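Local coordinates for protein RTX toxin (Vibrio vulnificus CMCP6, PDB 6A7H) that probably cleaves the small GTPases Ras and Rap1 as a specific endopeptidase, and inactivates them, at residues A413-A418 with P451-R456; D267-R272 with R456-A461; G304-E309 with A433-A438. One frame throughout, in Å; residues are numbered along the deposited sequence.

Contact 1: residues A413-A418 with P451-R456; sequences AANNIA and PGITHR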
ATOM      1  N   ALA A 413      -7.214  -1.826  -1.984  1.00 29.93           N
ATOM      2  CA  ALA A 413      -6.524  -2.614  -0.977  1.00 35.52           C
ATOM      3  C   ALA A 413      -7.480  -3.024   0.152  1.00 36.29           C
ATOM      4  O   ALA A 413      -7.439  -4.159   0.621  1.00 31.55           O
ATOM      5  CB  ALA A 413      -5.330  -1.845  -0.422  1.00 31.06           C
ATOM      6  N   ALA A 414      -8.345  -2.109   0.573  1.00 23.45           N
ATOM      7  CA  ALA A 414      -9.344  -2.438   1.597  1.00 34.61           C
ATOM      8  C   ALA A 414     -10.334  -3.499   1.101  1.00 28.34           C
ATOM      9  O   ALA A 414     -10.793  -4.328   1.886  1.00 30.45           O
ATOM     10  CB  ALA A 414     -10.099  -1.179   2.061  1.00 24.78           C
ATOM     11  N   ASN A 415     -10.659  -3.479  -0.192  1.00 25.94           N
ATOM     12  CA  ASN A 415     -11.526  -4.508  -0.747  1.00 33.49           C
ATOM     13  C   ASN A 415     -10.872  -5.891  -0.629  1.00 37.80           C
ATOM     14  O   ASN A 415     -11.534  -6.872  -0.293  1.00 38.66           O
ATOM     15  CB  ASN A 415     -11.874  -4.206  -2.211  1.00 30.00           C
ATOM     16  CG  ASN A 415     -13.103  -3.311  -2.350  1.00 37.35           C
ATOM     17  OD1 ASN A 415     -13.824  -3.055  -1.376  1.00 31.61           O
ATOM     18  ND2 ASN A 415     -13.335  -2.815  -3.560  1.00 24.22           N
ATOM     19  N   ASN A 416      -9.569  -5.955  -0.893  1.00 35.84           N
ATOM     20  CA  ASN A 416      -8.821  -7.201  -0.793  1.00 28.46           C
ATOM     21  C   ASN A 416      -8.721  -7.743   0.635  1.00 25.97           C
ATOM     22  O   ASN A 416      -8.869  -8.943   0.850  1.00 29.55           O
ATOM     23  CB  ASN A 416      -7.424  -7.019  -1.367  1.00 33.27           C
ATOM     24  CG  ASN A 416      -7.337  -7.498  -2.786  1.00 51.17           C
ATOM     25  OD1 ASN A 416      -8.123  -8.349  -3.202  1.00 52.66           O
ATOM     26  ND2 ASN A 416      -6.391  -6.954  -3.550  1.00 60.50           N
ATOM     27  N   ILE A 417      -8.469  -6.857   1.598  1.00 30.73           N
ATOM     28  CA  ILE A 417      -8.441  -7.235   3.001  1.00 35.95           C
ATOM     29  C   ILE A 417      -9.791  -7.837   3.375  1.00 38.06           C
ATOM     30  O   ILE A 417      -9.866  -8.896   4.004  1.00 37.03           O
ATOM     31  CB  ILE A 417      -8.153  -6.027   3.935  1.00 34.20           C
ATOM     32  CG1 ILE A 417      -6.869  -5.306   3.539  1.00 39.86           C
ATOM     33  CG2 ILE A 417      -8.093  -6.467   5.395  1.00 28.16           C
ATOM     34  CD1 ILE A 417      -5.684  -6.173   3.531  1.00 43.08           C
ATOM     35  N   ALA A 418     -10.855  -7.142   2.984  1.00 33.80           N
ATOM     36  CA  ALA A 418     -12.213  -7.541   3.344  1.00 32.77           C
ATOM     37  C   ALA A 418     -12.521  -8.930   2.809  1.00 37.51           C
ATOM     38  O   ALA A 418     -13.117  -9.751   3.501  1.00 42.76           O
ATOM     39  CB  ALA A 418     -13.226  -6.540   2.814  1.00 25.80           C
ATOM     40  N   PRO A 451     -15.315  -1.118  -7.214  1.00 29.86           N
ATOM     41  CA  PRO A 451     -16.508  -1.597  -6.503  1.00 33.76           C
ATOM     42  C   PRO A 451     -16.508  -1.177  -5.031  1.00 36.24           C
ATOM     43  O   PRO A 451     -15.445  -1.116  -4.418  1.00 31.34           O
ATOM     44  CB  PRO A 451     -16.395  -3.126  -6.607  1.00 34.47           C
ATOM     45  CG  PRO A 451     -15.501  -3.381  -7.740  1.00 36.19           C
ATOM     46  CD  PRO A 451     -14.534  -2.226  -7.781  1.00 33.61           C
ATOM     47  N   GLY A 452     -17.670  -0.899  -4.456  1.00 34.93           N
ATOM     48  CA  GLY A 452     -17.717  -0.675  -3.020  1.00 26.81           C
ATOM     49  C   GLY A 452     -17.555  -1.958  -2.204  1.00 27.78           C
ATOM     50  O   GLY A 452     -17.748  -3.076  -2.708  1.00 31.04           O
ATOM     51  N   ILE A 453     -17.213  -1.793  -0.929  1.00 22.93           N
ATOM     52  CA  ILE A 453     -17.154  -2.910   0.005  1.00 26.61           C
ATOM     53  C   ILE A 453     -18.457  -3.697  -0.027  1.00 28.26           C
ATOM     54  O   ILE A 453     -18.452  -4.937  -0.003  1.00 27.85           O
ATOM     55  CB  ILE A 453     -16.870  -2.418   1.432  1.00 28.94           C
ATOM     56  CG1 ILE A 453     -15.452  -1.847   1.508  1.00 34.50           C
ATOM     57  CG2 ILE A 453     -17.040  -3.535   2.447  1.00 30.55           C
ATOM     58  CD1 ILE A 453     -14.376  -2.863   1.868  1.00 27.75           C
ATOM     59  N   THR A 454     -19.567  -2.964  -0.107  1.00 30.35           N
ATOM     60  CA  THR A 454     -20.901  -3.562  -0.192  1.00 28.94           C
ATOM     61  C   THR A 454     -20.979  -4.502  -1.372  1.00 34.32           C
ATOM     62  O   THR A 454     -21.412  -5.647  -1.226  1.00 38.96           O
ATOM     63  CB  THR A 454     -21.992  -2.488  -0.326  1.00 31.54           C
ATOM     64  OG1 THR A 454     -21.637  -1.603  -1.391  1.00 39.26           O
ATOM     65  CG2 THR A 454     -22.094  -1.678   0.965  1.00 30.06           C
ATOM     66  N   HIS A 455     -20.557  -4.012  -2.541  1.00 31.07           N
ATOM     67  CA  HIS A 455     -20.535  -4.824  -3.757  1.00 29.26           C
ATOM     68  C   HIS A 455     -19.647  -6.052  -3.597  1.00 30.75           C
ATOM     69  O   HIS A 455     -20.015  -7.154  -4.005  1.00 34.42           O
ATOM     70  CB  HIS A 455     -20.043  -4.013  -4.966  1.00 33.75           C
ATOM     71  CG  HIS A 455     -20.933  -2.873  -5.338  1.00 38.87           C
ATOM     72  ND1 HIS A 455     -20.476  -1.576  -5.445  1.00 43.70           N
ATOM     73  CD2 HIS A 455     -22.253  -2.832  -5.630  1.00 37.26           C
ATOM     74  CE1 HIS A 455     -21.478  -0.784  -5.776  1.00 41.57           C
ATOM     75  NE2 HIS A 455     -22.568  -1.521  -5.902  1.00 38.05           N
ATOM     76  N   ARG A 456     -18.468  -5.870  -3.021  1.00 29.88           N
ATOM     77  CA  ARG A 456     -17.540  -6.991  -2.970  1.00 43.58           C
ATOM     78  C   ARG A 456     -18.008  -8.109  -2.019  1.00 43.68           C
ATOM     79  O   ARG A 456     -17.742  -9.284  -2.290  1.00 38.30           O
ATOM     80  CB  ARG A 456     -16.131  -6.505  -2.608  1.00 49.47           C
ATOM     81  CG  ARG A 456     -15.186  -6.691  -3.789  1.00 58.44           C
ATOM     82  CD  ARG A 456     -14.861  -8.169  -3.865  1.00 61.20           C
ATOM     83  NE  ARG A 456     -14.023  -8.570  -4.983  1.00 56.88           N
ATOM     84  CZ  ARG A 456     -12.726  -8.326  -5.089  1.00 64.38           C
ATOM     85  NH1 ARG A 456     -12.097  -7.595  -4.178  1.00 59.10           N
ATOM     86  NH2 ARG A 456     -12.069  -8.766  -6.155  1.00 79.68           N
TER
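Asn-415 of helix 405-422 and Pro-451, just ahead of helix 453-457, share the one hydrogen bond between the two segments. Asn-415 ND2 lies 2.8 Å from Pro-451 O; the N-H points almost straight at it (166°) and the oxygen lies in the amide plane, although the donor stands above the carbonyl plane. This bond helps to fix the rotation of the amide, whose OD1 lies against Ile-453, with CD1 3.3 Å away.

The apolar part is small. Ile-453 CG1 is anti to its own carbonyl carbon (chi1 -67°), and the next torsion (chi2 -90°) then carries CD1 toward the other helix, to within 4.0 Å of Ala-418 CB. On another flank the bent chain of Arg-456 brings NH1 to 3.9 Å from Asn-415 CB, a contact without a bond. Neighbouring Asn-416 instead gives its ND2 to Gln-253.

Next to the gripped carbonyl, Gly-452, at the N-cap position, donates its N to His-455 ND1 at 3.1 Å. The arrangement illustrates a side-chain amide of one helix bonded to a loop carbonyl just before the start of another, where both helices pack on Tyr-435 of the parallel sheet.

Contact 2: residues D267-R272 with R456-A461; sequences DAWDRR and RLDLPA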
ATOM      1  N   ASP A 267     -24.737  -6.497 -10.980  1.00 30.50           N
ATOM      2  CA  ASP A 267     -26.118  -6.659 -11.449  1.00 32.58           C
ATOM      3  C   ASP A 267     -26.971  -7.274 -10.350  1.00 39.33           C
ATOM      4  O   ASP A 267     -28.063  -6.774 -10.046  1.00 38.28           O
ATOM      5  CB  ASP A 267     -26.199  -7.522 -12.716  1.00 34.32           C
ATOM      6  CG  ASP A 267     -25.864  -6.739 -13.988  1.00 49.76           C
ATOM      7  OD1 ASP A 267     -25.822  -5.492 -13.928  1.00 48.59           O
ATOM      8  OD2 ASP A 267     -25.649  -7.365 -15.052  1.00 56.02           O
ATOM      9  N   ALA A 268     -26.473  -8.350  -9.750  1.00 30.56           N
ATOM     10  CA  ALA A 268     -27.199  -8.996  -8.655  1.00 31.81           C
ATOM     11  C   ALA A 268     -27.259  -8.091  -7.409  1.00 31.50           C
ATOM     12  O   ALA A 268     -28.277  -8.048  -6.726  1.00 38.10           O
ATOM     13  CB  ALA A 268     -26.577 -10.347  -8.312  1.00 31.23           C
ATOM     14  N   TRP A 269     -26.200  -7.344  -7.122  1.00 28.11           N
ATOM     15  CA  TRP A 269     -26.244  -6.471  -5.950  1.00 28.45           C
ATOM     16  C   TRP A 269     -27.362  -5.435  -6.092  1.00 37.41           C
ATOM     17  O   TRP A 269     -28.101  -5.167  -5.136  1.00 41.95           O
ATOM     18  CB  TRP A 269     -24.914  -5.763  -5.719  1.00 28.54           C
ATOM     19  CG  TRP A 269     -24.866  -5.069  -4.391  1.00 28.70           C
ATOM     20  CD1 TRP A 269     -24.322  -5.553  -3.240  1.00 29.74           C
ATOM     21  CD2 TRP A 269     -25.390  -3.775  -4.073  1.00 24.99           C
ATOM     22  NE1 TRP A 269     -24.473  -4.647  -2.223  1.00 31.42           N
ATOM     23  CE2 TRP A 269     -25.128  -3.545  -2.702  1.00 31.78           C
ATOM     24  CE3 TRP A 269     -26.050  -2.784  -4.812  1.00 30.22           C
ATOM     25  CZ2 TRP A 269     -25.509  -2.365  -2.044  1.00 28.23           C
ATOM     26  CZ3 TRP A 269     -26.447  -1.604  -4.154  1.00 35.66           C
ATOM     27  CH2 TRP A 269     -26.170  -1.408  -2.787  1.00 34.64           C
ATOM     28  N   ASP A 270     -27.504  -4.866  -7.287  1.00 33.90           N
ATOM     29  CA  ASP A 270     -28.555  -3.873  -7.512  1.00 37.14           C
ATOM     30  C   ASP A 270     -29.971  -4.484  -7.478  1.00 39.84           C
ATOM     31  O   ASP A 270     -30.918  -3.822  -7.045  1.00 36.61           O
ATOM     32  CB  ASP A 270     -28.326  -3.138  -8.835  1.00 42.65           C
ATOM     33  CG  ASP A 270     -27.404  -1.926  -8.686  1.00 46.70           C
ATOM     34  OD1 ASP A 270     -27.122  -1.520  -7.537  1.00 43.34           O
ATOM     35  OD2 ASP A 270     -26.975  -1.368  -9.722  1.00 51.28           O
ATOM     36  N   ARG A 271     -30.116  -5.734  -7.922  1.00 38.38           N
ATOM     37  CA  ARG A 271     -31.394  -6.448  -7.780  1.00 42.08           C
ATOM     38  C   ARG A 271     -31.788  -6.655  -6.309  1.00 44.63           C
ATOM     39  O   ARG A 271     -32.938  -6.421  -5.939  1.00 48.37           O
ATOM     40  CB  ARG A 271     -31.348  -7.809  -8.477  1.00 41.24           C
ATOM     41  CG  ARG A 271     -31.415  -7.733  -9.992  1.00 55.77           C
ATOM     42  CD  ARG A 271     -31.198  -9.103 -10.636  1.00 63.75           C
ATOM     43  NE  ARG A 271     -32.195 -10.079 -10.203  1.00 74.20           N
ATOM     44  CZ  ARG A 271     -33.433 -10.157 -10.693  1.00 78.98           C
ATOM     45  NH1 ARG A 271     -33.836  -9.309 -11.630  1.00 79.01           N
ATOM     46  NH2 ARG A 271     -34.274 -11.081 -10.242  1.00 79.45           N
ATOM     47  N   ARG A 272     -30.835  -7.105  -5.486  1.00 42.63           N
ATOM     48  CA  ARG A 272     -31.086  -7.384  -4.072  1.00 42.49           C
ATOM     49  C   ARG A 272     -31.261  -6.114  -3.246  1.00 42.59           C
ATOM     50  O   ARG A 272     -32.110  -6.070  -2.363  1.00 47.36           O
ATOM     51  CB  ARG A 272     -29.946  -8.205  -3.452  1.00 49.90           C
ATOM     52  CG  ARG A 272     -29.857  -9.656  -3.859  1.00 59.34           C
ATOM     53  CD  ARG A 272     -28.916 -10.418  -2.914  1.00 67.82           C
ATOM     54  NE  ARG A 272     -29.571 -10.865  -1.678  1.00 72.16           N
ATOM     55  CZ  ARG A 272     -28.949 -11.480  -0.669  1.00 70.21           C
ATOM     56  NH1 ARG A 272     -27.642 -11.719  -0.725  1.00 65.42           N
ATOM     57  NH2 ARG A 272     -29.632 -11.852   0.404  1.00 69.80           N
ATOM     58  N   ARG A 456     -18.468  -5.870  -3.021  1.00 29.88           N
ATOM     59  CA  ARG A 456     -17.540  -6.991  -2.970  1.00 43.58           C
ATOM     60  C   ARG A 456     -18.008  -8.109  -2.019  1.00 43.68           C
ATOM     61  O   ARG A 456     -17.742  -9.284  -2.290  1.00 38.30           O
ATOM     62  CB  ARG A 456     -16.131  -6.505  -2.608  1.00 49.47           C
ATOM     63  CG  ARG A 456     -15.186  -6.691  -3.789  1.00 58.44           C
ATOM     64  CD  ARG A 456     -14.861  -8.169  -3.865  1.00 61.20           C
ATOM     65  NE  ARG A 456     -14.023  -8.570  -4.983  1.00 56.88           N
ATOM     66  CZ  ARG A 456     -12.726  -8.326  -5.089  1.00 64.38           C
ATOM     67  NH1 ARG A 456     -12.097  -7.595  -4.178  1.00 59.10           N
ATOM     68  NH2 ARG A 456     -12.069  -8.766  -6.155  1.00 79.68           N
ATOM     69  N   LEU A 457     -18.753  -7.759  -0.963  1.00 38.77           N
ATOM     70  CA  LEU A 457     -19.214  -8.749   0.023  1.00 33.15           C
ATOM     71  C   LEU A 457     -20.700  -9.112  -0.095  1.00 41.03           C
ATOM     72  O   LEU A 457     -21.229  -9.840   0.752  1.00 41.55           O
ATOM     73  CB  LEU A 457     -18.940  -8.244   1.433  1.00 33.63           C
ATOM     74  CG  LEU A 457     -17.487  -7.932   1.804  1.00 31.11           C
ATOM     75  CD1 LEU A 457     -17.408  -7.359   3.185  1.00 28.26           C
ATOM     76  CD2 LEU A 457     -16.609  -9.179   1.687  1.00 31.52           C
ATOM     77  N   ASP A 458     -21.364  -8.601  -1.135  1.00 41.69           N
ATOM     78  CA  ASP A 458     -22.785  -8.878  -1.381  1.00 44.00           C
ATOM     79  C   ASP A 458     -23.674  -8.478  -0.184  1.00 36.12           C
ATOM     80  O   ASP A 458     -24.578  -9.217   0.220  1.00 37.34           O
ATOM     81  CB  ASP A 458     -22.980 -10.362  -1.743  1.00 47.22           C
ATOM     82  CG  ASP A 458     -24.375 -10.662  -2.311  1.00 65.40           C
ATOM     83  OD1 ASP A 458     -25.039  -9.738  -2.829  1.00 76.67           O
ATOM     84  OD2 ASP A 458     -24.808 -11.831  -2.248  1.00 68.77           O
ATOM     85  N   LEU A 459     -23.416  -7.301   0.378  1.00 30.24           N
ATOM     86  CA  LEU A 459     -24.174  -6.829   1.534  1.00 33.28           C
ATOM     87  C   LEU A 459     -24.664  -5.391   1.372  1.00 37.89           C
ATOM     88  O   LEU A 459     -24.059  -4.602   0.647  1.00 34.80           O
ATOM     89  CB  LEU A 459     -23.325  -6.943   2.800  1.00 31.77           C
ATOM     90  CG  LEU A 459     -22.923  -8.349   3.248  1.00 30.04           C
ATOM     91  CD1 LEU A 459     -22.049  -8.263   4.508  1.00 30.80           C
ATOM     92  CD2 LEU A 459     -24.148  -9.208   3.492  1.00 30.99           C
ATOM     93  N   PRO A 460     -25.770  -5.044   2.056  1.00 37.64           N
ATOM     94  CA  PRO A 460     -26.235  -3.653   2.070  1.00 31.42           C
ATOM     95  C   PRO A 460     -25.420  -2.807   3.046  1.00 32.43           C
ATOM     96  O   PRO A 460     -24.797  -3.342   3.960  1.00 38.36           O
ATOM     97  CB  PRO A 460     -27.687  -3.782   2.526  1.00 38.51           C
ATOM     98  CG  PRO A 460     -27.660  -4.967   3.443  1.00 36.17           C
ATOM     99  CD  PRO A 460     -26.657  -5.928   2.834  1.00 34.22           C
ATOM    100  N   ALA A 461     -25.403  -1.497   2.853  1.00 33.21           N
ATOM    101  CA  ALA A 461     -24.739  -0.618   3.808  1.00 36.39           C
ATOM    102  C   ALA A 461     -25.761  -0.168   4.843  1.00 35.79           C
ATOM    103  O   ALA A 461     -26.867   0.245   4.481  1.00 40.63           O
ATOM    104  CB  ALA A 461     -24.109   0.585   3.103  1.00 32.54           C
TER
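Trp-269 NE1 donates to Leu-459 O at 2.9 Å, a fairly straight bond (160°) that joins helix 266-273 to the chain leaving helix 453-457. The oxygen lies in the plane of the indole, at its edge, whereas the N-H arrives from well above the carbonyl plane and so misses the usual lone-pair directions. With CG anti to the backbone N (chi1 -169°), the ring reaches out from its helix and presents its nitrogen edge to the turn.

The second polar link is ionic. Arg-272 NH1 and Asp-458 OD2 form a salt bridge at 3.2 Å, whose hydrogen bond is weak. The carboxylate oxygen sits at the edge of the guanidinium, but the two planes are 61° apart and the side chains cross at about a right angle, which makes this a one-point pairing. Another acid, Asp-301, adds a long, weak ion pair to Arg-272 NH2.

Packing continues round the tryptophan. At the ring edge its CD1 lies 4.1 Å from Asp-458 CA, while Pro-460 CA is met obliquely, 4.4 Å from CZ2. Asp-458, with positive phi, is the first residue to depart from helical backbone angles, in a Schellman motif, a turn that sets Asp-458 and the carbonyl of Leu-459 beside the indole.

Around this junction, Trp-269 meets His-455 of helix 453-457 edge-to-face and also touches Tyr-273, whose hydroxyl bonds to Asp-458 O. Leu-459 turns its side chain to Phe-431 of strand 430-436. Helix 266-273 thus packs against the turn, while the turn itself leans on the sheet and runs on to Ala-461, paired through its backbone with Glu-473.

Contact 3: residues G304-E309 with A433-A438; sequences GLLIGE and AIYGKA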
ATOM      1  N   GLY A 304     -22.810 -11.298   6.991  1.00 35.33           N
ATOM      2  CA  GLY A 304     -22.422 -10.302   7.966  1.00 39.75           C
ATOM      3  C   GLY A 304     -23.211  -9.010   7.914  1.00 40.59           C
ATOM      4  O   GLY A 304     -24.175  -8.890   7.153  1.00 34.93           O
ATOM      5  N   LEU A 305     -22.802  -8.063   8.761  1.00 33.51           N
ATOM      6  CA  LEU A 305     -23.352  -6.713   8.806  1.00 33.79           C
ATOM      7  C   LEU A 305     -22.310  -5.673   8.447  1.00 29.73           C
ATOM      8  O   LEU A 305     -21.180  -5.746   8.929  1.00 38.67           O
ATOM      9  CB  LEU A 305     -23.867  -6.369  10.199  1.00 38.24           C
ATOM     10  CG  LEU A 305     -24.978  -7.145  10.864  1.00 46.05           C
ATOM     11  CD1 LEU A 305     -25.431  -6.341  12.062  1.00 48.70           C
ATOM     12  CD2 LEU A 305     -26.098  -7.325   9.883  1.00 53.57           C
ATOM     13  N   LEU A 306     -22.696  -4.683   7.648  1.00 27.17           N
ATOM     14  CA  LEU A 306     -21.824  -3.552   7.348  1.00 29.52           C
ATOM     15  C   LEU A 306     -22.415  -2.293   7.949  1.00 31.56           C
ATOM     16  O   LEU A 306     -23.483  -1.839   7.535  1.00 32.61           O
ATOM     17  CB  LEU A 306     -21.627  -3.374   5.831  1.00 27.39           C
ATOM     18  CG  LEU A 306     -20.885  -4.495   5.086  1.00 34.44           C
ATOM     19  CD1 LEU A 306     -20.886  -4.254   3.575  1.00 29.81           C
ATOM     20  CD2 LEU A 306     -19.459  -4.632   5.606  1.00 28.04           C
ATOM     21  N   ILE A 307     -21.726  -1.726   8.929  1.00 31.19           N
ATOM     22  CA  ILE A 307     -22.213  -0.511   9.549  1.00 32.59           C
ATOM     23  C   ILE A 307     -21.359   0.697   9.183  1.00 31.45           C
ATOM     24  O   ILE A 307     -20.141   0.669   9.308  1.00 37.68           O
ATOM     25  CB  ILE A 307     -22.278  -0.653  11.065  1.00 33.47           C
ATOM     26  CG1 ILE A 307     -23.206  -1.819  11.423  1.00 38.80           C
ATOM     27  CG2 ILE A 307     -22.774   0.649  11.681  1.00 29.74           C
ATOM     28  CD1 ILE A 307     -23.394  -2.043  12.925  1.00 40.78           C
ATOM     29  N   GLY A 308     -22.014   1.757   8.717  1.00 27.06           N
ATOM     30  CA  GLY A 308     -21.323   2.972   8.331  1.00 30.27           C
ATOM     31  C   GLY A 308     -21.000   3.871   9.509  1.00 41.84           C
ATOM     32  O   GLY A 308     -21.715   3.881  10.514  1.00 55.97           O
ATOM     33  N   GLU A 309     -19.904   4.613   9.391  1.00 42.09           N
ATOM     34  CA  GLU A 309     -19.547   5.627  10.369  1.00 41.37           C
ATOM     35  C   GLU A 309     -19.273   6.905   9.609  1.00 47.48           C
ATOM     36  O   GLU A 309     -18.586   6.894   8.591  1.00 46.72           O
ATOM     37  CB  GLU A 309     -18.330   5.216  11.218  1.00 35.54           C
ATOM     38  CG  GLU A 309     -17.946   6.265  12.265  1.00 40.18           C
ATOM     39  CD  GLU A 309     -16.732   5.887  13.117  1.00 51.82           C
ATOM     40  OE1 GLU A 309     -16.699   4.766  13.687  1.00 45.99           O
ATOM     41  OE2 GLU A 309     -15.819   6.737  13.239  1.00 56.53           O
ATOM     42  N   ALA A 433     -18.882  -5.498  10.674  1.00 27.43           N
ATOM     43  CA  ALA A 433     -17.746  -4.673  10.337  1.00 28.24           C
ATOM     44  C   ALA A 433     -18.188  -3.214  10.308  1.00 32.32           C
ATOM     45  O   ALA A 433     -19.310  -2.905   9.905  1.00 33.22           O
ATOM     46  CB  ALA A 433     -17.156  -5.105   9.003  1.00 24.10           C
ATOM     47  N   ILE A 434     -17.319  -2.329  10.769  1.00 33.26           N
ATOM     48  CA  ILE A 434     -17.611  -0.911  10.757  1.00 27.48           C
ATOM     49  C   ILE A 434     -16.647  -0.196   9.814  1.00 34.67           C
ATOM     50  O   ILE A 434     -15.432  -0.173  10.057  1.00 32.20           O
ATOM     51  CB  ILE A 434     -17.518  -0.316  12.164  1.00 31.88           C
ATOM     52  CG1 ILE A 434     -18.573  -0.961  13.074  1.00 34.62           C
ATOM     53  CG2 ILE A 434     -17.728   1.189  12.116  1.00 31.85           C
ATOM     54  CD1 ILE A 434     -18.343  -0.713  14.542  1.00 35.09           C
ATOM     55  N   TYR A 435     -17.205   0.363   8.737  1.00 31.45           N
ATOM     56  CA  TYR A 435     -16.463   1.140   7.731  1.00 30.86           C
ATOM     57  C   TYR A 435     -16.905   2.605   7.680  1.00 37.87           C
ATOM     58  O   TYR A 435     -18.050   2.937   7.995  1.00 38.06           O
ATOM     59  CB  TYR A 435     -16.661   0.541   6.342  1.00 27.45           C
ATOM     60  CG  TYR A 435     -15.919  -0.747   6.062  1.00 26.64           C
ATOM     61  CD1 TYR A 435     -16.430  -1.981   6.457  1.00 26.85           C
ATOM     62  CD2 TYR A 435     -14.724  -0.730   5.364  1.00 32.19           C
ATOM     63  CE1 TYR A 435     -15.737  -3.155   6.186  1.00 31.04           C
ATOM     64  CE2 TYR A 435     -14.033  -1.888   5.092  1.00 26.66           C
ATOM     65  CZ  TYR A 435     -14.532  -3.091   5.501  1.00 27.53           C
ATOM     66  OH  TYR A 435     -13.814  -4.221   5.206  1.00 31.50           O
ATOM     67  N   GLY A 436     -16.002   3.480   7.259  1.00 38.78           N
ATOM     68  CA  GLY A 436     -16.388   4.833   6.899  1.00 41.03           C
ATOM     69  C   GLY A 436     -17.266   4.749   5.657  1.00 40.78           C
ATOM     70  O   GLY A 436     -17.067   3.861   4.811  1.00 33.57           O
ATOM     71  N   LYS A 437     -18.231   5.662   5.535  1.00 37.41           N
ATOM     72  CA  LYS A 437     -19.238   5.537   4.478  1.00 51.14           C
ATOM     73  C   LYS A 437     -18.681   5.621   3.048  1.00 46.76           C
ATOM     74  O   LYS A 437     -19.329   5.174   2.106  1.00 50.25           O
ATOM     75  CB  LYS A 437     -20.339   6.590   4.663  1.00 61.33           C
ATOM     76  CG  LYS A 437     -21.414   6.172   5.663  1.00 69.74           C
ATOM     77  CD  LYS A 437     -22.763   6.887   5.469  1.00 81.99           C
ATOM     78  CE  LYS A 437     -22.645   8.225   4.758  1.00 92.03           C
ATOM     79  NZ  LYS A 437     -23.983   8.782   4.391  1.00 95.68           N
ATOM     80  N   ALA A 438     -17.477   6.160   2.893  1.00 46.23           N
ATOM     81  CA  ALA A 438     -16.884   6.328   1.570  1.00 50.91           C
ATOM     82  C   ALA A 438     -16.414   4.998   0.968  1.00 45.49           C
ATOM     83  O   ALA A 438     -16.423   4.824  -0.252  1.00 45.43           O
ATOM     84  CB  ALA A 438     -15.728   7.311   1.635  1.00 50.31           C
TER
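Parallel beta pairing unites Leu-306 to Glu-309 with Ala-433 to Gly-436, on strands that are neighbours at one edge of a four-stranded parallel sheet of an alpha/beta domain. The bonds alternate as parallel strands require. Ala-433 N donates to Leu-305 O and Ala-433 O accepts from Ile-307 N, both at 2.9 Å; then Tyr-435 N donates to Ile-307 O and Tyr-435 O receives Glu-309 N. The first three run nearly along the C=O axis, whereas the hydrogen bond from Glu-309 N is bent (134°). Beyond it Lys-437 N reaches Glu-309 O at 3.3 Å in a weak bond, where the second segment is already leaving the strand. The strands' directions diverge by 37°, and CA-H contacts add to the pairing: Ile-434 CA lies 3.3 Å from Ile-307 O.

The two faces differ. On one, Leu-306 CD2 touches both Ala-433 CB, at 4.1 Å, and the ring of Tyr-435, at 4.0 Å from CE1. On the other, Ile-307 CB lies 4.2 Å from Ile-434 CG1. Glu-309 completes that row: with CG anti to the backbone N (chi1 -179°) and the chain extended, it passes obliquely over Ile-434, bringing OE1 to 4.0 Å from CG2. The same oxygen is hydrogen-bonded to His-340, which helps to fix the carboxylate.

Helix 316-323 packs Leu-318 on Glu-309 and Ile-434, covering their face, and helices 405-422 and 453-457 meet Tyr-435 on the other. Ile-434 bonds by its backbone to Gly-337 of strand 333-338, the next in the sheet; on the far side of strand 304-309, Leu-306 and Gly-308 bond to Leu-462 of strand 461-464.

In the fold
All three contacts are largely buried, but their chemistry changes with their place. Contact 3 is the sheet itself, held by repeated backbone bonds and clothed in apolar side chains. Contact 1 lies on one face of it, with Ile-453 and Ala-418 both resting on Tyr-435, and relies on one hydrogen bond from a side-chain amide. Contact 2, the farthest of the three from the chain's centre, combines a hydrogen bond from an indole with a salt bridge between partly exposed residues. Helix 453-457 serves contacts 1 and 2 at its two ends; Arg-456 lies in both but touches across only in contact 1. Leu-306 of contact 3 touches Thr-454 and Leu-459, so the three contacts meet in one continuous core.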